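PDB 2XZI: extracellular sialidase/neuraminidase, putative from Aspergillus fumigatus, which acts as a KDNase, a sialidase-family glycoside hydrolase that probably releases terminal deaminoneuraminic acid from glycoconjugates. Local coordinates for residues R303-R308 / Y320-E325. Residues are numbered along the deposited sequence; the frame is centred on the assembly and turned at random.
Sequences RAMRVR and YGRKLE. With KDM (deamino-alpha-neuraminic acid), chain D.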
loop_
_atom_site.group_PDB
_atom_site.type_symbol
_atom_site.label_atom_id
_atom_site.label_comp_id
_atom_site.label_asym_id
_atom_site.label_seq_id
_atom_site.Cartn_x
_atom_site.Cartn_y
_atom_site.Cartn_z
ATOM N N ARG A 303 11.885 -9.270 6.934
ATOM C CA ARG A 303 12.168 -8.617 8.210
ATOM C C ARG A 303 13.394 -7.707 8.146
ATOM O O ARG A 303 14.158 -7.618 9.111
ATOM C CB ARG A 303 12.399 -9.666 9.299
ATOM C CG ARG A 303 11.188 -10.512 9.610
ATOM C CD ARG A 303 11.429 -11.330 10.866
ATOM N NE ARG A 303 10.343 -12.280 11.084
ATOM C CZ ARG A 303 10.366 -13.277 11.969
ATOM N NH1 ARG A 303 11.420 -13.478 12.754
ATOM N NH2 ARG A 303 9.318 -14.084 12.068
ATOM N N ALA A 304 13.600 -7.051 7.018
ATOM C CA ALA A 304 14.748 -6.178 6.836
ATOM C C ALA A 304 14.290 -4.798 6.345
ATOM O O ALA A 304 14.889 -4.223 5.453
ATOM C CB ALA A 304 15.759 -6.802 5.858
ATOM N N MET A 305 13.228 -4.272 6.948
ATOM C CA MET A 305 12.618 -3.033 6.454
ATOM C C MET A 305 13.605 -1.879 6.477
ATOM O O MET A 305 14.244 -1.614 7.492
ATOM C CB MET A 305 11.380 -2.650 7.277
ATOM C CG MET A 305 10.208 -3.637 7.204
ATOM S SD MET A 305 9.744 -4.159 5.545
ATOM C CE MET A 305 9.155 -2.604 4.824
ATOM N N ARG A 306 13.709 -1.185 5.343
ATOM C CA ARG A 306 14.678 -0.120 5.157
ATOM C C ARG A 306 14.038 0.989 4.358
ATOM O O ARG A 306 13.545 0.737 3.255
ATOM C CB ARG A 306 15.848 -0.664 4.350
ATOM C CG ARG A 306 17.016 0.309 4.164
ATOM C CD ARG A 306 18.138 0.027 5.167
ATOM N NE ARG A 306 18.760 -1.277 4.930
ATOM C CZ ARG A 306 19.631 -1.542 3.953
ATOM N NH1 ARG A 306 20.017 -0.595 3.095
ATOM N NH2 ARG A 306 20.109 -2.776 3.826
ATOM N N VAL A 307 14.060 2.199 4.904
ATOM C CA VAL A 307 13.581 3.376 4.173
ATOM C C VAL A 307 14.789 4.106 3.586
ATOM O O VAL A 307 15.806 4.239 4.269
ATOM C CB VAL A 307 12.696 4.288 5.073
ATOM C CG1 VAL A 307 13.500 4.935 6.225
ATOM C CG2 VAL A 307 11.992 5.333 4.218
ATOM N N ARG A 308 14.677 4.559 2.336
ATOM C CA ARG A 308 15.794 5.145 1.600
ATOM C C ARG A 308 15.410 6.413 0.864
ATOM O O ARG A 308 14.223 6.623 0.548
ATOM C CB ARG A 308 16.264 4.169 0.527
ATOM C CG ARG A 308 16.671 2.785 1.029
ATOM C CD ARG A 308 16.949 1.966 -0.199
ATOM N NE ARG A 308 17.158 0.541 0.012
ATOM C CZ ARG A 308 18.345 -0.051 -0.023
ATOM N NH1 ARG A 308 19.457 0.675 -0.188
ATOM N NH2 ARG A 308 18.418 -1.372 0.098
ATOM N N TYR A 320 21.799 4.070 1.314
ATOM C CA TYR A 320 21.570 2.948 2.207
ATOM C C TYR A 320 20.275 3.163 2.993
ATOM O O TYR A 320 19.473 2.225 3.156
ATOM C CB TYR A 320 22.765 2.773 3.157
ATOM C CG TYR A 320 22.614 1.617 4.119
ATOM C CD1 TYR A 320 21.797 1.724 5.249
ATOM C CD2 TYR A 320 23.275 0.409 3.894
ATOM C CE1 TYR A 320 21.633 0.671 6.131
ATOM C CE2 TYR A 320 23.122 -0.665 4.795
ATOM C CZ TYR A 320 22.296 -0.515 5.906
ATOM O OH TYR A 320 22.114 -1.542 6.808
ATOM N N GLY A 321 20.099 4.379 3.499
ATOM C CA GLY A 321 18.903 4.739 4.238
ATOM C C GLY A 321 19.029 4.343 5.688
ATOM O O GLY A 321 20.113 4.433 6.276
ATOM N N ARG A 322 17.917 3.915 6.270
ATOM C CA ARG A 322 17.903 3.512 7.665
ATOM C C ARG A 322 16.985 2.310 7.887
ATOM O O ARG A 322 15.884 2.238 7.346
ATOM C CB ARG A 322 17.504 4.680 8.568
ATOM C CG ARG A 322 17.776 4.406 10.041
ATOM C CD ARG A 322 17.758 5.654 10.889
ATOM N NE ARG A 322 18.341 5.357 12.196
ATOM C CZ ARG A 322 18.625 6.262 13.125
ATOM N NH1 ARG A 322 18.401 7.553 12.914
ATOM N NH2 ARG A 322 19.185 5.860 14.264
ATOM N N LYS A 323 17.456 1.363 8.683
ATOM C CA LYS A 323 16.631 0.242 9.090
ATOM C C LYS A 323 15.557 0.698 10.043
ATOM O O LYS A 323 15.844 1.389 11.020
ATOM C CB LYS A 323 17.471 -0.821 9.807
ATOM C CG LYS A 323 18.545 -1.425 8.972
ATOM C CD LYS A 323 19.290 -2.458 9.816
ATOM C CE LYS A 323 20.413 -3.107 9.047
ATOM N NZ LYS A 323 21.156 -4.092 9.898
ATOM N N LEU A 324 14.317 0.279 9.787
ATOM C CA LEU A 324 13.231 0.593 10.729
ATOM C C LEU A 324 13.462 -0.001 12.126
ATOM O O LEU A 324 12.980 0.557 13.122
ATOM C CB LEU A 324 11.845 0.183 10.206
ATOM C CG LEU A 324 11.442 0.818 8.882
ATOM C CD1 LEU A 324 9.980 0.535 8.586
ATOM C CD2 LEU A 324 11.726 2.331 8.826
ATOM N N GLU A 325 14.246 -1.082 12.192
ATOM C CA GLU A 325 14.529 -1.718 13.473
ATOM C C GLU A 325 15.373 -0.828 14.399
ATOM O O GLU A 325 15.474 -1.096 15.587
ATOM C CB GLU A 325 15.115 -3.135 13.297
ATOM C CG GLU A 325 16.012 -3.349 12.086
ATOM C CD GLU A 325 16.151 -4.818 11.695
ATOM O OE1 GLU A 325 16.470 -5.643 12.583
ATOM O OE2 GLU A 325 15.952 -5.147 10.496
HETATM C C2 KDM D . 8.979 -14.865 6.920
HETATM C C1 KDM D . 9.494 -13.974 5.765
HETATM C C3 KDM D . 8.979 -14.098 8.263
HETATM C C4 KDM D . 7.879 -13.016 8.292
HETATM C C5 KDM D . 6.516 -13.589 7.870
HETATM C C6 KDM D . 6.625 -14.326 6.516
HETATM C C7 KDM D . 5.388 -15.028 5.916
HETATM C C8 KDM D . 5.741 -15.657 4.541
HETATM C C9 KDM D . 4.591 -16.452 3.882
HETATM O O5 KDM D . 5.545 -12.535 7.771
HETATM O O1A KDM D . 8.911 -14.075 4.658
HETATM O O1B KDM D . 10.457 -13.210 6.010
HETATM O O4 KDM D . 7.805 -12.476 9.617
HETATM O O6 KDM D . 7.648 -15.364 6.648
HETATM O O7 KDM D . 4.918 -16.048 6.811
HETATM O O8 KDM D . 6.199 -14.641 3.639
HETATM O O9 KDM D . 3.308 -15.909 4.219
HETATM O O2 KDM D . 9.833 -16.010 7.053
#
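Arg306 lays its guanidinium flat on the ring of Tyr320. The planes are 7° apart, with Arg306 CZ 3.7 Å from the ring centroid, a cation-pi stack. Arg306 NH1 also gives a hydrogen bond of 2.9 Å to Tyr320 O, which lies in the guanidinium plane. This bond and the ring over the face fix the rotation of the group. CG of Arg306 points opposite the backbone N (chi1 -175°); bends at chi2 and chi3 fold the chain over Tyr320. Lys323 CG lies obliquely beside the guanidinium, 4.1 Å from Arg306 NE. This polar side is only partly buried.

Val307 and Arg322 form an antiparallel hydrogen-bonded pair, with Val307 N to Arg322 O at 3.0 Å and Arg322 N to Val307 O at 2.9 Å. Strands 305-310 and 322-323 form a hairpin at the edge of a four-stranded antiparallel sheet, a blade of the sialidase beta-propeller.

The buried cluster on the Val307 face is apolar and tighter. Leu324 CD1 packs 3.7 Å from Met305 CB; Leu324 CD2 lies 4.1 Å from Val307 CG1, a looser contact. Leu294 of strand 290-294 touches all three side chains. Arg322 on the same face runs outward to Asp326 and Trp379. The contact loosens towards Arg303, and Glu325 is exposed. Arg303 NE donates at 2.9 Å to O4 of one of two bound deaminoneuraminic acids, also held by Asp356 and Arg302 N.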